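Local coordinates for protein glycerate dehydrogenase/glyoxylate reductase (Thermus thermophilus, PDB 2CUK) that probably reduces hydroxypyruvate and glyoxylate with a nicotinamide cofactor, as a member of the D-isomer specific 2-hydroxyacid dehydrogenase family, at residues L147-M152 / M168-H173; E189-A194 / F217-G222. All coordinates share one frame; numbering follows the deposited sequence.

Interaction 1: residues L147-M152 / M168-H173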
ATOM      1  N   LEU A 147      16.097  -3.789   3.244  1.00 15.18           N
ATOM      2  CA  LEU A 147      15.605  -2.446   3.496  1.00 15.06           C
ATOM      3  C   LEU A 147      16.639  -1.755   4.374  1.00 14.94           C
ATOM      4  O   LEU A 147      17.000  -2.259   5.440  1.00 16.45           O
ATOM      5  CB  LEU A 147      14.263  -2.482   4.230  1.00 14.03           C
ATOM      6  CG  LEU A 147      13.765  -1.132   4.755  1.00 15.78           C
ATOM      7  CD1 LEU A 147      13.449  -0.205   3.588  1.00 17.03           C
ATOM      8  CD2 LEU A 147      12.514  -1.354   5.617  1.00 14.61           C
ATOM      9  N   GLY A 148      17.128  -0.614   3.907  1.00 13.69           N
ATOM     10  CA  GLY A 148      18.104   0.140   4.662  1.00 15.92           C
ATOM     11  C   GLY A 148      17.457   1.410   5.167  1.00 15.92           C
ATOM     12  O   GLY A 148      17.001   2.236   4.383  1.00 14.49           O
ATOM     13  N   LEU A 149      17.408   1.558   6.482  1.00 16.57           N
ATOM     14  CA  LEU A 149      16.810   2.729   7.099  1.00 18.41           C
ATOM     15  C   LEU A 149      17.887   3.720   7.526  1.00 18.75           C
ATOM     16  O   LEU A 149      18.870   3.332   8.150  1.00 18.72           O
ATOM     17  CB  LEU A 149      15.993   2.301   8.323  1.00 21.54           C
ATOM     18  CG  LEU A 149      14.913   1.253   8.042  1.00 25.08           C
ATOM     19  CD1 LEU A 149      14.508   0.564   9.330  1.00 27.84           C
ATOM     20  CD2 LEU A 149      13.723   1.921   7.376  1.00 26.63           C
ATOM     21  N   VAL A 150      17.702   4.989   7.172  1.00 18.48           N
ATOM     22  CA  VAL A 150      18.640   6.040   7.551  1.00 21.84           C
ATOM     23  C   VAL A 150      17.940   6.796   8.669  1.00 23.57           C
ATOM     24  O   VAL A 150      17.087   7.651   8.419  1.00 23.45           O
ATOM     25  CB  VAL A 150      18.931   7.004   6.384  1.00 20.09           C
ATOM     26  CG1 VAL A 150      19.881   8.100   6.841  1.00 23.76           C
ATOM     27  CG2 VAL A 150      19.533   6.244   5.222  1.00 21.18           C
ATOM     28  N   GLY A 151      18.304   6.459   9.903  1.00 24.97           N
ATOM     29  CA  GLY A 151      17.685   7.061  11.069  1.00 25.69           C
ATOM     30  C   GLY A 151      16.816   5.964  11.657  1.00 26.71           C
ATOM     31  O   GLY A 151      15.992   5.390  10.944  1.00 26.94           O
ATOM     32  N   MET A 152      17.000   5.649  12.936  1.00 25.58           N
ATOM     33  CA  MET A 152      16.220   4.587  13.564  1.00 25.72           C
ATOM     34  C   MET A 152      15.447   4.980  14.807  1.00 24.34           C
ATOM     35  O   MET A 152      15.537   4.307  15.833  1.00 24.81           O
ATOM     36  CB  MET A 152      17.111   3.391  13.903  1.00 26.04           C
ATOM     37  CG  MET A 152      17.183   2.356  12.802  1.00 31.08           C
ATOM     38  SD  MET A 152      15.565   1.690  12.355  1.00 29.80           S
ATOM     39  CE  MET A 152      15.749  -0.010  12.813  1.00 30.15           C
ATOM     40  N   MET A 168      11.441  -9.116   4.271  1.00 17.38           N
ATOM     41  CA  MET A 168      12.589  -8.279   3.955  1.00 17.90           C
ATOM     42  C   MET A 168      13.651  -8.362   5.039  1.00 21.41           C
ATOM     43  O   MET A 168      13.353  -8.663   6.192  1.00 20.09           O
ATOM     44  CB  MET A 168      12.174  -6.808   3.806  1.00 18.00           C
ATOM     45  CG  MET A 168      11.271  -6.519   2.619  1.00 16.26           C
ATOM     46  SD  MET A 168      11.166  -4.753   2.300  1.00 19.59           S
ATOM     47  CE  MET A 168      12.686  -4.482   1.396  1.00 19.55           C
ATOM     48  N   ARG A 169      14.894  -8.094   4.654  1.00 21.21           N
ATOM     49  CA  ARG A 169      15.946  -8.063   5.618  1.00 23.15           C
ATOM     50  C   ARG A 169      16.166  -6.622   5.966  1.00 22.25           C
ATOM     51  O   ARG A 169      15.936  -5.724   5.167  1.00 22.57           O
ATOM     52  CB  ARG A 169      17.205  -8.644   4.975  1.00 27.27           C
ATOM     53  CG  ARG A 169      17.304 -10.159   5.154  1.00 33.85           C
ATOM     54  CD  ARG A 169      17.783 -10.861   3.878  1.00 38.38           C
ATOM     55  NE  ARG A 169      19.240 -11.030   3.897  1.00 41.87           N
ATOM     56  CZ  ARG A 169      19.725 -12.252   3.605  1.00 44.38           C
ATOM     57  NH1 ARG A 169      18.900 -13.244   3.319  1.00 44.69           N
ATOM     58  NH2 ARG A 169      21.046 -12.449   3.575  1.00 44.48           N
ATOM     59  N   VAL A 170      16.547  -6.353   7.209  1.00 20.21           N
ATOM     60  CA  VAL A 170      16.690  -4.973   7.651  1.00 20.16           C
ATOM     61  C   VAL A 170      18.079  -4.593   8.156  1.00 20.67           C
ATOM     62  O   VAL A 170      18.709  -5.340   8.903  1.00 23.27           O
ATOM     63  CB  VAL A 170      15.672  -4.650   8.762  1.00 21.49           C
ATOM     64  CG1 VAL A 170      15.881  -3.222   9.263  1.00 20.32           C
ATOM     65  CG2 VAL A 170      14.254  -4.831   8.237  1.00 19.49           C
ATOM     66  N   VAL A 171      18.541  -3.421   7.734  1.00 19.56           N
ATOM     67  CA  VAL A 171      19.829  -2.881   8.157  1.00 19.55           C
ATOM     68  C   VAL A 171      19.577  -1.402   8.396  1.00 19.16           C
ATOM     69  O   VAL A 171      18.551  -0.871   7.957  1.00 18.70           O
ATOM     70  CB  VAL A 171      20.926  -3.055   7.072  1.00 18.48           C
ATOM     71  CG1 VAL A 171      21.104  -4.527   6.744  1.00 19.06           C
ATOM     72  CG2 VAL A 171      20.560  -2.266   5.826  1.00 17.37           C
ATOM     73  N   TYR A 172      20.483  -0.725   9.089  1.00 18.62           N
ATOM     74  CA  TYR A 172      20.260   0.690   9.342  1.00 20.77           C
ATOM     75  C   TYR A 172      21.506   1.492   9.659  1.00 21.32           C
ATOM     76  O   TYR A 172      22.551   0.950  10.016  1.00 22.63           O
ATOM     77  CB  TYR A 172      19.255   0.862  10.489  1.00 20.60           C
ATOM     78  CG  TYR A 172      19.828   0.623  11.874  1.00 22.02           C
ATOM     79  CD1 TYR A 172      20.196   1.695  12.694  1.00 21.62           C
ATOM     80  CD2 TYR A 172      20.006  -0.668  12.361  1.00 21.22           C
ATOM     81  CE1 TYR A 172      20.726   1.481  13.971  1.00 22.69           C
ATOM     82  CE2 TYR A 172      20.538  -0.895  13.631  1.00 23.91           C
ATOM     83  CZ  TYR A 172      20.894   0.181  14.431  1.00 23.98           C
ATOM     84  OH  TYR A 172      21.413  -0.049  15.690  1.00 23.89           O
ATOM     85  N   HIS A 173      21.376   2.802   9.503  1.00 21.62           N
ATOM     86  CA  HIS A 173      22.444   3.730   9.819  1.00 22.38           C
ATOM     87  C   HIS A 173      21.794   4.808  10.665  1.00 23.40           C
ATOM     88  O   HIS A 173      20.642   5.170  10.435  1.00 23.30           O
ATOM     89  CB  HIS A 173      23.040   4.363   8.565  1.00 22.07           C
ATOM     90  CG  HIS A 173      24.023   5.453   8.862  1.00 22.72           C
ATOM     91  ND1 HIS A 173      25.226   5.216   9.493  1.00 23.80           N
ATOM     92  CD2 HIS A 173      23.951   6.793   8.681  1.00 23.28           C
ATOM     93  CE1 HIS A 173      25.852   6.364   9.689  1.00 22.82           C
ATOM     94  NE2 HIS A 173      25.100   7.337   9.206  1.00 24.44           N
TER
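Leu147 and Val170 begin a parallel pairing that runs through Gly148 with Val171 and Leu149 with Tyr172 to Val150 with His173. Backbone bonds carry it. Leu147 takes the amide of Val171 on its O and gives its own N to Arg169 O at 2.7 Å; Leu149 likewise accepts from His173 N and donates to Val171 O. Gly151 N closes the ladder on His173 O at 2.7 Å. The partners of Gly148 lie on the other flank, where its backbone bonds to Val196 and Ser198 of strand 196-199.

These are the first two strands of a Rossmann-type domain, joined by helix 154-165 in a beta-alpha-beta crossover, with strand 169-173 at the sheet's edge. Gly151 fits the first glycine of the GxGxxG pattern that in such domains usually lies by the dinucleotide; its positive phi of 108° would press a side chain against the preceding carbonyl.

Apolar contacts line both faces. Towards helix 154-165, Leu149 CD1 meets Val170 CG1 at 4.0 Å, and the methyl CE of Met168, turned back by a bend at chi3, lies against Leu147 CB. On the opposite face Val171 CG2 reaches Gly148 CA at 3.6 Å, and glycine suits this place because Leu190 of helix 187-193 packs closely over it.

Just past the end of the first strand, sulfur meets ring. The side chains of Met152 and Tyr172 cross at about a right angle, a Met-aromatic contact with SD 5.0 Å from the ring centroid and 35° off its normal. Phe184 meets that ring edge-to-face, and Tyr172 OH bonds to Lys178 N.

Interaction 2: residues E189-A194 / F217-G222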
ATOM      1  N   GLU A 189      28.082   2.064   3.300  1.00 23.99           N
ATOM      2  CA  GLU A 189      27.755   0.653   3.084  1.00 23.25           C
ATOM      3  C   GLU A 189      26.242   0.411   2.937  1.00 21.80           C
ATOM      4  O   GLU A 189      25.795  -0.449   2.191  1.00 21.58           O
ATOM      5  CB  GLU A 189      28.325  -0.191   4.231  1.00 25.90           C
ATOM      6  CG  GLU A 189      27.910  -1.663   4.127  1.00 30.38           C
ATOM      7  CD  GLU A 189      28.835  -2.536   4.951  1.00 33.62           C
ATOM      8  OE1 GLU A 189      29.143  -2.165   6.078  1.00 36.48           O
ATOM      9  OE2 GLU A 189      29.161  -3.633   4.494  1.00 36.10           O
ATOM     10  N   LEU A 190      25.438   1.175   3.702  1.00 19.29           N
ATOM     11  CA  LEU A 190      24.001   0.968   3.553  1.00 19.79           C
ATOM     12  C   LEU A 190      23.522   1.262   2.127  1.00 16.93           C
ATOM     13  O   LEU A 190      22.760   0.512   1.532  1.00 17.23           O
ATOM     14  CB  LEU A 190      23.281   1.885   4.544  1.00 19.74           C
ATOM     15  CG  LEU A 190      21.773   1.947   4.293  1.00 23.26           C
ATOM     16  CD1 LEU A 190      20.961   1.498   5.511  1.00 27.10           C
ATOM     17  CD2 LEU A 190      21.286   3.355   3.950  1.00 22.74           C
ATOM     18  N   LEU A 191      23.969   2.415   1.585  1.00 19.03           N
ATOM     19  CA  LEU A 191      23.561   2.776   0.232  1.00 21.57           C
ATOM     20  C   LEU A 191      24.011   1.723  -0.773  1.00 22.49           C
ATOM     21  O   LEU A 191      23.385   1.490  -1.799  1.00 21.96           O
ATOM     22  CB  LEU A 191      24.201   4.125  -0.125  1.00 20.42           C
ATOM     23  CG  LEU A 191      23.758   5.264   0.793  1.00 19.68           C
ATOM     24  CD1 LEU A 191      24.409   6.595   0.409  1.00 19.95           C
ATOM     25  CD2 LEU A 191      22.250   5.500   0.753  1.00 20.40           C
ATOM     26  N   LYS A 192      25.127   1.072  -0.476  1.00 25.26           N
ATOM     27  CA  LYS A 192      25.694   0.069  -1.362  1.00 26.34           C
ATOM     28  C   LYS A 192      24.962  -1.269  -1.346  1.00 26.11           C
ATOM     29  O   LYS A 192      24.787  -1.895  -2.389  1.00 26.47           O
ATOM     30  CB  LYS A 192      27.165  -0.150  -0.992  1.00 28.33           C
ATOM     31  CG  LYS A 192      27.855  -1.282  -1.732  1.00 33.13           C
ATOM     32  CD  LYS A 192      29.283  -1.456  -1.224  1.00 35.95           C
ATOM     33  CE  LYS A 192      29.989  -2.602  -1.921  1.00 37.31           C
ATOM     34  NZ  LYS A 192      30.068  -2.386  -3.392  1.00 39.76           N
ATOM     35  N   GLU A 193      24.524  -1.695  -0.166  1.00 25.52           N
ATOM     36  CA  GLU A 193      23.860  -2.988  -0.020  1.00 27.90           C
ATOM     37  C   GLU A 193      22.326  -2.991  -0.024  1.00 26.21           C
ATOM     38  O   GLU A 193      21.708  -4.028  -0.262  1.00 27.07           O
ATOM     39  CB  GLU A 193      24.357  -3.661   1.267  1.00 31.77           C
ATOM     40  CG  GLU A 193      23.673  -4.987   1.591  1.00 39.33           C
ATOM     41  CD  GLU A 193      24.110  -5.566   2.927  1.00 43.26           C
ATOM     42  OE1 GLU A 193      25.281  -5.986   3.045  1.00 46.12           O
ATOM     43  OE2 GLU A 193      23.282  -5.595   3.863  1.00 45.28           O
ATOM     44  N   ALA A 194      21.715  -1.840   0.226  1.00 24.32           N
ATOM     45  CA  ALA A 194      20.257  -1.750   0.295  1.00 21.37           C
ATOM     46  C   ALA A 194      19.501  -1.789  -1.032  1.00 21.13           C
ATOM     47  O   ALA A 194      19.902  -1.165  -2.013  1.00 20.59           O
ATOM     48  CB  ALA A 194      19.866  -0.501   1.063  1.00 21.27           C
ATOM     49  N   PHE A 217      23.267   8.168  -6.871  1.00 18.02           N
ATOM     50  CA  PHE A 217      23.873   7.298  -7.868  1.00 18.11           C
ATOM     51  C   PHE A 217      24.789   6.259  -7.229  1.00 18.03           C
ATOM     52  O   PHE A 217      25.309   5.379  -7.909  1.00 18.93           O
ATOM     53  CB  PHE A 217      24.621   8.133  -8.908  1.00 17.23           C
ATOM     54  CG  PHE A 217      23.716   8.771  -9.922  1.00 16.81           C
ATOM     55  CD1 PHE A 217      23.160   8.012 -10.946  1.00 17.52           C
ATOM     56  CD2 PHE A 217      23.397  10.122  -9.841  1.00 19.23           C
ATOM     57  CE1 PHE A 217      22.294   8.588 -11.881  1.00 16.57           C
ATOM     58  CE2 PHE A 217      22.531  10.714 -10.769  1.00 19.04           C
ATOM     59  CZ  PHE A 217      21.979   9.943 -11.793  1.00 17.28           C
ATOM     60  N   ALA A 218      24.974   6.354  -5.914  1.00 17.56           N
ATOM     61  CA  ALA A 218      25.793   5.384  -5.193  1.00 17.05           C
ATOM     62  C   ALA A 218      24.873   4.226  -4.818  1.00 17.06           C
ATOM     63  O   ALA A 218      25.326   3.119  -4.538  1.00 16.72           O
ATOM     64  CB  ALA A 218      26.396   6.008  -3.937  1.00 17.74           C
ATOM     65  N   MET A 219      23.570   4.491  -4.802  1.00 16.49           N
ATOM     66  CA  MET A 219      22.598   3.451  -4.490  1.00 16.14           C
ATOM     67  C   MET A 219      22.653   2.424  -5.623  1.00 16.62           C
ATOM     68  O   MET A 219      23.091   2.741  -6.730  1.00 15.87           O
ATOM     69  CB  MET A 219      21.197   4.064  -4.369  1.00 16.33           C
ATOM     70  CG  MET A 219      21.006   4.890  -3.098  1.00 15.59           C
ATOM     71  SD  MET A 219      19.389   5.691  -2.960  1.00 17.72           S
ATOM     72  CE  MET A 219      18.283   4.236  -3.043  1.00 14.61           C
ATOM     73  N   LYS A 220      22.231   1.193  -5.369  1.00 17.58           N
ATOM     74  CA  LYS A 220      22.334   0.239  -6.467  1.00 20.68           C
ATOM     75  C   LYS A 220      21.324   0.509  -7.582  1.00 19.66           C
ATOM     76  O   LYS A 220      20.266   1.078  -7.377  1.00 16.85           O
ATOM     77  CB  LYS A 220      22.327  -1.261  -6.002  1.00 26.16           C
ATOM     78  CG  LYS A 220      21.122  -1.700  -5.146  1.00 28.74           C
ATOM     79  CD  LYS A 220      21.493  -2.744  -4.047  1.00 30.83           C
ATOM     80  CE  LYS A 220      21.096  -4.186  -4.429  1.00 30.92           C
ATOM     81  NZ  LYS A 220      21.553  -5.170  -3.436  1.00 32.74           N
ATOM     82  N   ARG A 221      21.726   0.161  -8.804  1.00 17.12           N
ATOM     83  CA  ARG A 221      20.857   0.373  -9.956  1.00 16.26           C
ATOM     84  C   ARG A 221      19.682  -0.559  -9.686  1.00 15.05           C
ATOM     85  O   ARG A 221      19.877  -1.726  -9.338  1.00 14.26           O
ATOM     86  CB  ARG A 221      21.560  -0.016 -11.267  1.00 15.04           C
ATOM     87  CG  ARG A 221      20.722   0.261 -12.526  1.00 15.55           C
ATOM     88  CD  ARG A 221      21.418  -0.199 -13.811  1.00 14.82           C
ATOM     89  NE  ARG A 221      20.548  -0.052 -14.978  1.00 14.46           N
ATOM     90  CZ  ARG A 221      20.450   1.043 -15.732  1.00 18.53           C
ATOM     91  NH1 ARG A 221      21.179   2.121 -15.466  1.00 15.59           N
ATOM     92  NH2 ARG A 221      19.598   1.064 -16.751  1.00 17.77           N
ATOM     93  N   GLY A 222      18.466  -0.039  -9.821  1.00 14.27           N
ATOM     94  CA  GLY A 222      17.296  -0.853  -9.551  1.00 14.64           C
ATOM     95  C   GLY A 222      16.822  -0.734  -8.110  1.00 14.80           C
ATOM     96  O   GLY A 222      15.959  -1.496  -7.674  1.00 16.14           O
TER
HETATM   97  O   HOH W   1      20.894   1.294  -2.613  1.00 15.54           O
HETATM   98  O   HOH W   2      24.969   0.348  -4.905  1.00 27.83           O
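Ala218 O lies 3.7 Å from Leu191 O at the C-terminal turn of helix 187-193, and a water that donates to Ala218 O at 2.8 Å also makes a weak bond to Lys192 O. The contact belongs to the Rossmann-type NAD-binding domain, where the loop between helix 213-216 and strand 224-227 runs beside that helix end.

Met219 comes nearest in the backbone: its CA-H points at Leu191 O over 3.4 Å, nearly straight at 166°. Its unbranched side chain suits the buried side, where CG touches Leu191 CD2 at 4.1 Å and the chain crosses the leucine obliquely before turning at chi3.

Lys220 follows with both backbone and side chain. Its N donates to a second water, which in turn donates to Leu191 O and Ala194 O, tying the loop to two carbonyls at the helix end. With CG set between backbone N and carbonyl carbon (chi1 56°) and bends at chi2 and chi3, the long chain passes Ala194 O and carries its ammonium to the last turn, where it also forms a salt bridge with Asp195. Replacing this lysine with an alanine would probably leave Asp195 without that cationic mate and open a gap beside Ala194 O. The reach ends in a weak hydrogen bond from Lys220 NZ to Glu193 O, 3.4 Å long.

How the interactions relate
Helix 187-193 connects the two contacts, whose centres lie about 12 Å apart. It follows strand 169-173 in the chain and packs on the sheet face that carries Val150 and Val171. Leu190 points into interaction 1: its CD1 lies 3.3 Å from Gly148 CA, and its CD2 is 3.6 Å from Val150 CG2. Beside it, Glu193 OE2 comes to 3.8 Å from Val171 CG1. Leu191 and the carbonyls of the final turn serve interaction 2 instead. One helix thus joins the strand pair to the 217-222 loop. Within this domain, the probable nucleotide-binding turn belongs to interaction 1, at Gly151, whereas interaction 2 combines packing, bridging water and the reach of Lys220 at the helix end.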